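Local coordinates for DegV domain-containing protein Cgl2349/cg2579 (Corynebacterium glutamicum, PDB 3EGL) that binds long-chain fatty acids such as palmitate and may play a role in lipid transport or fatty acid metabolism, at residues 102-107 with 237-242; 170-173 with 178-181; 197-202 with 226-231. All blocks are in the same frame, centred on the assembly; numbering follows the deposited sequence.

Interaction 1 of 3, residues 102-107 with 237-242; sequences LGMAVG and SFMSVD
Met104, in the first turn of a helix, meets two residues of strand 237-242, Val241 and Met239; both methionines are selenomethionines. The close-fitting part lies at the base of the Met104 side chain, where CG wedges against both methyls of Val241, 3.7 Å from CG2 and 3.8 Å from CG1. From there the chain bends twice (chi2 -67°, chi3 -58°), which lays SE over the side-chain-free Gly107 one turn on and carries CE to the extended Met239 side chain. That second touch is narrower: Met104 CE meets Met239 SE at 3.7 Å, the two chains crossing at about a right angle. Met239 is partly exposed, whereas Met104 and Val241 are buried. On the other face of the strand Ser240 and Asp242 are exposed to solvent. Gly103 is the N-cap residue, and its O accepts the bond from Gly107 N that closes the first turn. The contact joins the start of helix 104-116, which follows strand 94-97, an outermost strand of the five-stranded sheet, to an outermost strand of the six-stranded sheet; Ala211 of neighbouring strand 209-215 and Leu16 also pack on Met104, while Pro17 lies against both Met239 and Val241.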
loop_
_atom_site.group_PDB
_atom_site.type_symbol
_atom_site.label_atom_id
_atom_site.label_comp_id
_atom_site.label_asym_id
_atom_site.label_seq_id
_atom_site.Cartn_x
_atom_site.Cartn_y
_atom_site.Cartn_z
ATOM N N LEU A 102 -2.317 1.273 -2.194
ATOM C CA LEU A 102 -1.562 0.060 -1.989
ATOM C C LEU A 102 -0.293 0.433 -1.233
ATOM O O LEU A 102 0.061 1.632 -1.131
ATOM C CB LEU A 102 -1.209 -0.573 -3.346
ATOM C CG LEU A 102 -0.111 0.106 -4.183
ATOM C CD1 LEU A 102 0.146 -0.707 -5.437
ATOM C CD2 LEU A 102 -0.438 1.562 -4.527
ATOM N N GLY A 103 0.399 -0.574 -0.708
ATOM C CA GLY A 103 1.672 -0.332 -0.065
ATOM C C GLY A 103 1.499 0.273 1.304
ATOM O O GLY A 103 0.422 0.168 1.917
HETATM N N MSE A 104 2.555 0.904 1.800
HETATM C CA MSE A 104 2.515 1.441 3.151
HETATM C C MSE A 104 1.533 2.612 3.446
HETATM O O MSE A 104 1.273 2.915 4.622
HETATM C CB MSE A 104 3.928 1.773 3.613
HETATM C CG MSE A 104 4.758 0.571 4.010
HETATM SE SE MSE A 104 4.038 -0.267 5.640
HETATM C CE MSE A 104 4.177 1.304 6.800
ATOM N N ALA A 105 0.932 3.258 2.445
ATOM C CA ALA A 105 -0.210 4.116 2.809
ATOM C C ALA A 105 -1.312 3.223 3.496
ATOM O O ALA A 105 -1.868 3.558 4.573
ATOM C CB ALA A 105 -0.745 4.881 1.608
ATOM N N VAL A 106 -1.575 2.064 2.907
ATOM C CA VAL A 106 -2.445 1.079 3.529
ATOM C C VAL A 106 -1.864 0.470 4.805
ATOM O O VAL A 106 -2.559 0.437 5.837
ATOM C CB VAL A 106 -2.810 -0.019 2.535
ATOM C CG1 VAL A 106 -3.744 -1.042 3.173
ATOM C CG2 VAL A 106 -3.461 0.647 1.289
ATOM N N GLY A 107 -0.615 -0.019 4.758
ATOM C CA GLY A 107 0.063 -0.454 5.978
ATOM C C GLY A 107 -0.047 0.588 7.080
ATOM O O GLY A 107 -0.360 0.256 8.217
ATOM N N SER A 237 9.303 11.346 10.223
ATOM C CA SER A 237 9.918 10.049 10.538
ATOM C C SER A 237 10.018 9.155 9.331
ATOM O O SER A 237 9.227 9.277 8.398
ATOM C CB SER A 237 9.237 9.334 11.703
ATOM O OG SER A 237 7.844 9.415 11.592
ATOM N N PHE A 238 11.013 8.268 9.350
ATOM C CA PHE A 238 11.328 7.480 8.176
ATOM C C PHE A 238 11.425 6.015 8.486
ATOM O O PHE A 238 12.148 5.599 9.358
ATOM C CB PHE A 238 12.594 7.991 7.486
ATOM C CG PHE A 238 12.480 9.422 7.021
ATOM C CD1 PHE A 238 12.276 9.714 5.659
ATOM C CD2 PHE A 238 12.555 10.479 7.946
ATOM C CE1 PHE A 238 12.157 11.046 5.231
ATOM C CE2 PHE A 238 12.430 11.811 7.532
ATOM C CZ PHE A 238 12.237 12.104 6.181
HETATM N N MSE A 239 10.711 5.234 7.710
HETATM C CA MSE A 239 10.691 3.818 7.875
HETATM C C MSE A 239 11.114 3.145 6.544
HETATM O O MSE A 239 10.823 3.640 5.465
HETATM C CB MSE A 239 9.266 3.486 8.273
HETATM C CG MSE A 239 8.973 2.070 8.381
HETATM SE SE MSE A 239 7.175 1.879 8.918
HETATM C CE MSE A 239 7.349 0.011 9.263
ATOM N N SER A 240 11.830 2.038 6.621
ATOM C CA SER A 240 12.202 1.267 5.433
ATOM C C SER A 240 11.317 0.045 5.301
ATOM O O SER A 240 11.087 -0.622 6.287
ATOM C CB SER A 240 13.617 0.745 5.589
ATOM O OG SER A 240 14.520 1.812 5.472
ATOM N N VAL A 241 10.841 -0.261 4.091
ATOM C CA VAL A 241 10.125 -1.511 3.843
ATOM C C VAL A 241 10.594 -2.135 2.541
ATOM O O VAL A 241 11.219 -1.493 1.692
ATOM C CB VAL A 241 8.570 -1.353 3.853
ATOM C CG1 VAL A 241 8.073 -0.901 5.195
ATOM C CG2 VAL A 241 8.080 -0.403 2.749
ATOM N N ASP A 242 10.331 -3.423 2.416
ATOM C CA ASP A 242 10.565 -4.136 1.187
ATOM C C ASP A 242 9.270 -4.142 0.461
ATOM O O ASP A 242 8.210 -4.368 1.068
ATOM C CB ASP A 242 10.927 -5.573 1.487
ATOM C CG ASP A 242 12.266 -5.694 2.144
ATOM O OD1 ASP A 242 13.181 -4.900 1.813
ATOM O OD2 ASP A 242 12.414 -6.605 2.977
#

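Interaction 2 of 3, residues 170-173 with 178-181; sequences PIMR and RMEI
Strands 171-173 and 178-181 run antiparallel with a clear twist, 147° between their directions, and the hydrogen-bonded pair Arg173-Glu180 ties them. Glu180 N approaches Arg173 O (2.7 Å) nearly in line with the carbonyl, whereas Arg173 N, 2.8 Å from Glu180 O, is tilted 26° from that carbonyl's plane. Next to it Met172 and Ile181 form a non-hydrogen-bonded pair with CA atoms 4.6 Å apart; a CA-H...O contact from Met172 CA to Glu180 O (3.2 Å) adds a second, weaker interaction at that carbonyl. The selenomethionine Met172 has CG anti to its carbonyl carbon (chi1 -51°), and its two further bends turn the chain across to the partner strand. Its CE thereby lies beside the Glu180-Ile181 peptide, 3.7 Å from Met179 CG and 4.0 Å from Ile181 CG1. At the far end Pro170 CB touches Ile181 CG2 more loosely. The two strands form a beta hairpin whose second strand is an outermost strand of the six-stranded mixed sheet; on the other side of 171-175 lies strand 137-142. Met179, also a selenomethionine, shares a face with Met172 and touches the bound palmitic acid, so through this residue the hairpin borders the bound fatty acid. The opposite face carries Arg173 and Glu180. Although their charges are opposite, Arg173 NE and Glu180 OE1 stay 4.9 Å apart, and the salt bridge of Arg173 goes instead from NH2 to Glu138 on strand 137-142. Arg178, near the turn, hydrogen-bonds through NH2 to Glu74 O.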
loop_
_atom_site.group_PDB
_atom_site.type_symbol
_atom_site.label_atom_id
_atom_site.label_comp_id
_atom_site.label_asym_id
_atom_site.label_seq_id
_atom_site.Cartn_x
_atom_site.Cartn_y
_atom_site.Cartn_z
ATOM N N PRO A 170 10.348 7.020 -14.867
ATOM C CA PRO A 170 9.346 7.961 -14.386
ATOM C C PRO A 170 9.139 7.888 -12.875
ATOM O O PRO A 170 9.528 6.889 -12.231
ATOM C CB PRO A 170 8.085 7.501 -15.093
ATOM C CG PRO A 170 8.280 6.001 -15.245
ATOM C CD PRO A 170 9.751 5.831 -15.498
ATOM N N ILE A 171 8.565 8.966 -12.321
ATOM C CA ILE A 171 7.865 8.904 -11.048
ATOM C C ILE A 171 6.387 8.695 -11.363
ATOM O O ILE A 171 5.783 9.493 -12.086
ATOM C CB ILE A 171 8.034 10.178 -10.187
ATOM C CG1 ILE A 171 9.522 10.508 -9.949
ATOM C CG2 ILE A 171 7.211 10.055 -8.838
ATOM C CD1 ILE A 171 10.290 9.367 -9.226
HETATM N N MSE A 172 5.828 7.609 -10.838
HETATM C CA MSE A 172 4.400 7.334 -10.939
HETATM C C MSE A 172 3.723 7.750 -9.631
HETATM O O MSE A 172 4.355 7.797 -8.580
HETATM C CB MSE A 172 4.133 5.845 -11.190
HETATM C CG MSE A 172 4.922 5.214 -12.362
HETATM SE SE MSE A 172 4.583 5.973 -14.137
HETATM C CE MSE A 172 2.659 5.603 -14.230
ATOM N N ARG A 173 2.429 8.010 -9.707
ATOM C CA ARG A 173 1.644 8.332 -8.556
ATOM C C ARG A 173 0.264 7.679 -8.689
ATOM O O ARG A 173 -0.255 7.569 -9.773
ATOM C CB ARG A 173 1.564 9.844 -8.498
ATOM C CG ARG A 173 0.502 10.461 -7.675
ATOM C CD ARG A 173 0.582 11.947 -7.999
ATOM N NE ARG A 173 -0.584 12.717 -7.575
ATOM C CZ ARG A 173 -0.895 12.941 -6.309
ATOM N NH1 ARG A 173 -1.967 13.658 -6.005
ATOM N NH2 ARG A 173 -0.132 12.421 -5.353
ATOM N N ARG A 178 -6.340 4.908 -9.502
ATOM C CA ARG A 178 -5.683 4.737 -10.797
ATOM C C ARG A 178 -4.197 5.262 -10.843
ATOM O O ARG A 178 -3.759 6.121 -10.043
ATOM C CB ARG A 178 -6.604 5.294 -11.922
ATOM C CG ARG A 178 -6.145 5.143 -13.459
ATOM C CD ARG A 178 -6.173 3.690 -14.098
ATOM N NE ARG A 178 -7.463 2.980 -13.972
ATOM C CZ ARG A 178 -7.596 1.687 -13.645
ATOM N NH1 ARG A 178 -8.806 1.138 -13.532
ATOM N NH2 ARG A 178 -6.516 0.940 -13.400
HETATM N N MSE A 179 -3.416 4.715 -11.767
HETATM C CA MSE A 179 -1.984 4.939 -11.797
HETATM C C MSE A 179 -1.567 6.020 -12.807
HETATM O O MSE A 179 -1.867 5.902 -13.978
HETATM C CB MSE A 179 -1.317 3.631 -12.163
HETATM C CG MSE A 179 0.138 3.790 -12.234
HETATM SE SE MSE A 179 0.910 3.236 -10.581
HETATM C CE MSE A 179 1.213 1.497 -11.394
ATOM N N GLU A 180 -0.863 7.056 -12.375
ATOM C CA GLU A 180 -0.607 8.193 -13.232
ATOM C C GLU A 180 0.861 8.530 -13.304
ATOM O O GLU A 180 1.629 8.112 -12.437
ATOM C CB GLU A 180 -1.343 9.406 -12.693
ATOM C CG GLU A 180 -2.849 9.308 -12.707
ATOM C CD GLU A 180 -3.519 10.638 -12.362
ATOM O OE1 GLU A 180 -2.855 11.513 -11.728
ATOM O OE2 GLU A 180 -4.711 10.796 -12.734
ATOM N N ILE A 181 1.258 9.292 -14.323
ATOM C CA ILE A 181 2.651 9.732 -14.429
ATOM C C ILE A 181 2.763 11.056 -13.677
ATOM O O ILE A 181 2.033 12.023 -13.952
ATOM C CB ILE A 181 3.160 9.917 -15.901
ATOM C CG1 ILE A 181 2.862 8.688 -16.764
ATOM C CG2 ILE A 181 4.694 10.252 -15.943
ATOM C CD1 ILE A 181 3.069 8.916 -18.253
#

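Interaction 3 of 3, residues 197-202 with 226-231; sequences ELAQIR and ELLRNA
Gln200 of helix 196-203 faces Ala231 of helix 224-231 from a turn held by the 3.0 Å hydrogen bond between Ile201 N and Glu197 O. Its side chain reaches over as a nearly straight rod, with CG anti to the backbone N (chi1 -163°) and the rest extended, and its amide end arrives at the last residue of helix 224-231. There CD lies 3.3 Å from Ala231 O and OE1 lies 3.1 Å from Ala231 CB, so the glutamine runs alongside the alanine's carbonyl and methyl. As modelled, OE1 is also 3.3 Å from Ala231 O. Two acceptors side by side do not bond, and the amide orientation is therefore doubtful. At the end of helix 224-231 Ala231 N is held by weak bonds to Leu227 O and Leu228 O. On the sheet side of the glutamine the apolar part is small, a single touch of Ala199 CB on Leu228 CD2 at 4.3 Å, where the leucine sends one methyl across while the alanine offers its CB. Ala199 and Leu228 are buried and Gln200 is exposed, which grades the contact from sheet side to solvent. Arg202, one turn along from Leu198, makes a salt bridge from NE to Glu138 and a hydrogen bond from NH2 to Asn264 O. The pair packs as neighbouring helices on the six-stranded sheet: Ala199 rests on Trp140 of strand 137-142, Leu228 on Phe238 of strand 237-242, and Val196 of the first helix touches both Leu228 and Ala231.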
loop_
_atom_site.group_PDB
_atom_site.type_symbol
_atom_site.label_atom_id
_atom_site.label_comp_id
_atom_site.label_asym_id
_atom_site.label_seq_id
_atom_site.Cartn_x
_atom_site.Cartn_y
_atom_site.Cartn_z
ATOM N N GLU A 197 10.919 17.069 -4.492
ATOM C CA GLU A 197 10.173 18.292 -4.780
ATOM C C GLU A 197 8.670 18.162 -4.493
ATOM O O GLU A 197 8.121 18.954 -3.723
ATOM C CB GLU A 197 10.414 18.766 -6.213
ATOM C CG GLU A 197 10.069 20.230 -6.438
ATOM C CD GLU A 197 10.400 20.728 -7.841
ATOM O OE1 GLU A 197 11.502 20.430 -8.383
ATOM O OE2 GLU A 197 9.550 21.456 -8.405
ATOM N N LEU A 198 8.026 17.156 -5.081
ATOM C CA LEU A 198 6.600 16.918 -4.875
ATOM C C LEU A 198 6.234 16.689 -3.406
ATOM O O LEU A 198 5.239 17.266 -2.914
ATOM C CB LEU A 198 6.099 15.741 -5.753
ATOM C CG LEU A 198 6.229 15.911 -7.293
ATOM C CD1 LEU A 198 6.035 14.588 -7.999
ATOM C CD2 LEU A 198 5.287 17.037 -7.910
ATOM N N ALA A 199 7.026 15.865 -2.703
ATOM C CA ALA A 199 6.704 15.560 -1.295
ATOM C C ALA A 199 6.855 16.811 -0.443
ATOM O O ALA A 199 6.014 17.101 0.409
ATOM C CB ALA A 199 7.596 14.447 -0.751
ATOM N N GLN A 200 7.915 17.564 -0.722
ATOM C CA GLN A 200 8.140 18.824 -0.057
ATOM C C GLN A 200 6.990 19.805 -0.240
ATOM O O GLN A 200 6.504 20.351 0.742
ATOM C CB GLN A 200 9.475 19.444 -0.469
ATOM C CG GLN A 200 9.886 20.493 0.504
ATOM C CD GLN A 200 11.244 21.096 0.227
ATOM O OE1 GLN A 200 12.197 20.385 -0.112
ATOM N NE2 GLN A 200 11.355 22.426 0.398
ATOM N N ILE A 201 6.535 20.029 -1.475
ATOM C CA ILE A 201 5.350 20.890 -1.680
ATOM C C ILE A 201 4.169 20.365 -0.845
ATOM O O ILE A 201 3.478 21.146 -0.215
ATOM C CB ILE A 201 4.857 20.931 -3.169
ATOM C CG1 ILE A 201 6.018 21.081 -4.191
ATOM C CG2 ILE A 201 3.734 21.948 -3.356
ATOM C CD1 ILE A 201 6.724 22.347 -4.221
ATOM N N ARG A 202 3.955 19.045 -0.876
ATOM C CA ARG A 202 2.781 18.416 -0.303
ATOM C C ARG A 202 2.779 18.419 1.216
ATOM O O ARG A 202 1.705 18.441 1.834
ATOM C CB ARG A 202 2.673 16.983 -0.816
ATOM C CG ARG A 202 1.526 16.136 -0.272
ATOM C CD ARG A 202 0.141 16.620 -0.712
ATOM N NE ARG A 202 -0.900 15.784 -0.133
ATOM C CZ ARG A 202 -1.378 15.907 1.107
ATOM N NH1 ARG A 202 -0.909 16.839 1.908
ATOM N NH2 ARG A 202 -2.331 15.089 1.550
ATOM N N GLU A 226 17.950 9.898 2.499
ATOM C CA GLU A 226 18.870 10.982 2.807
ATOM C C GLU A 226 18.388 12.300 2.177
ATOM O O GLU A 226 18.357 13.344 2.845
ATOM C CB GLU A 226 20.296 10.613 2.339
ATOM C CG GLU A 226 21.223 11.788 2.043
ATOM C CD GLU A 226 21.920 11.639 0.696
ATOM O OE1 GLU A 226 22.648 10.633 0.516
ATOM O OE2 GLU A 226 21.741 12.521 -0.183
ATOM N N LEU A 227 18.017 12.240 0.901
ATOM C CA LEU A 227 17.495 13.416 0.192
ATOM C C LEU A 227 16.231 13.961 0.871
ATOM O O LEU A 227 16.114 15.173 1.075
ATOM C CB LEU A 227 17.226 13.128 -1.281
ATOM C CG LEU A 227 18.439 13.003 -2.213
ATOM C CD1 LEU A 227 17.976 12.530 -3.591
ATOM C CD2 LEU A 227 19.293 14.295 -2.300
ATOM N N LEU A 228 15.326 13.061 1.253
ATOM C CA LEU A 228 14.034 13.418 1.861
ATOM C C LEU A 228 14.189 13.987 3.286
ATOM O O LEU A 228 13.482 14.929 3.649
ATOM C CB LEU A 228 13.071 12.202 1.862
ATOM C CG LEU A 228 12.453 11.747 0.519
ATOM C CD1 LEU A 228 11.790 10.378 0.611
ATOM C CD2 LEU A 228 11.441 12.744 -0.032
ATOM N N ARG A 229 15.070 13.381 4.087
ATOM C CA ARG A 229 15.521 13.960 5.365
ATOM C C ARG A 229 15.922 15.437 5.275
ATOM O O ARG A 229 15.443 16.254 6.056
ATOM C CB ARG A 229 16.717 13.201 5.926
ATOM C CG ARG A 229 16.328 11.995 6.682
ATOM C CD ARG A 229 17.463 11.342 7.455
ATOM N NE ARG A 229 16.978 10.023 7.870
ATOM C CZ ARG A 229 16.166 9.812 8.901
ATOM N NH1 ARG A 229 15.772 10.827 9.661
ATOM N NH2 ARG A 229 15.753 8.581 9.182
ATOM N N ASN A 230 16.797 15.774 4.337
ATOM C CA ASN A 230 17.203 17.169 4.195
ATOM C C ASN A 230 16.067 18.064 3.773
ATOM O O ASN A 230 16.034 19.217 4.150
ATOM C CB ASN A 230 18.347 17.327 3.184
ATOM C CG ASN A 230 19.526 16.417 3.488
ATOM O OD1 ASN A 230 19.837 16.129 4.663
ATOM N ND2 ASN A 230 20.181 15.936 2.426
ATOM N N ALA A 231 15.145 17.554 2.970
ATOM C CA ALA A 231 14.156 18.444 2.391
ATOM C C ALA A 231 12.833 18.585 3.175
ATOM O O ALA A 231 12.163 19.611 3.077
ATOM C CB ALA A 231 13.912 18.084 0.957
#

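All three contacts reach the six-stranded sheet or the helices packed on it, and interaction 1 ties to it a helix that follows a strand of the five-stranded one. Interactions 1 and 2 involve its two outermost strands, and the centres of the two interactions lie about 17 Å apart; interaction 1 is a buried apolar contact, whereas interaction 2 is partly buried and the only one with hydrogen bonds between its segments. Interaction 3 lies further out, about 20 Å from the chain centre, and combines a small apolar touch with a glutamine side chain at the surface. Interactions 1 and 3 meet directly through Phe238. Interactions 2 and 3 share Glu138 as a salt-bridge partner, and interaction 2 alone touches the palmitic acid.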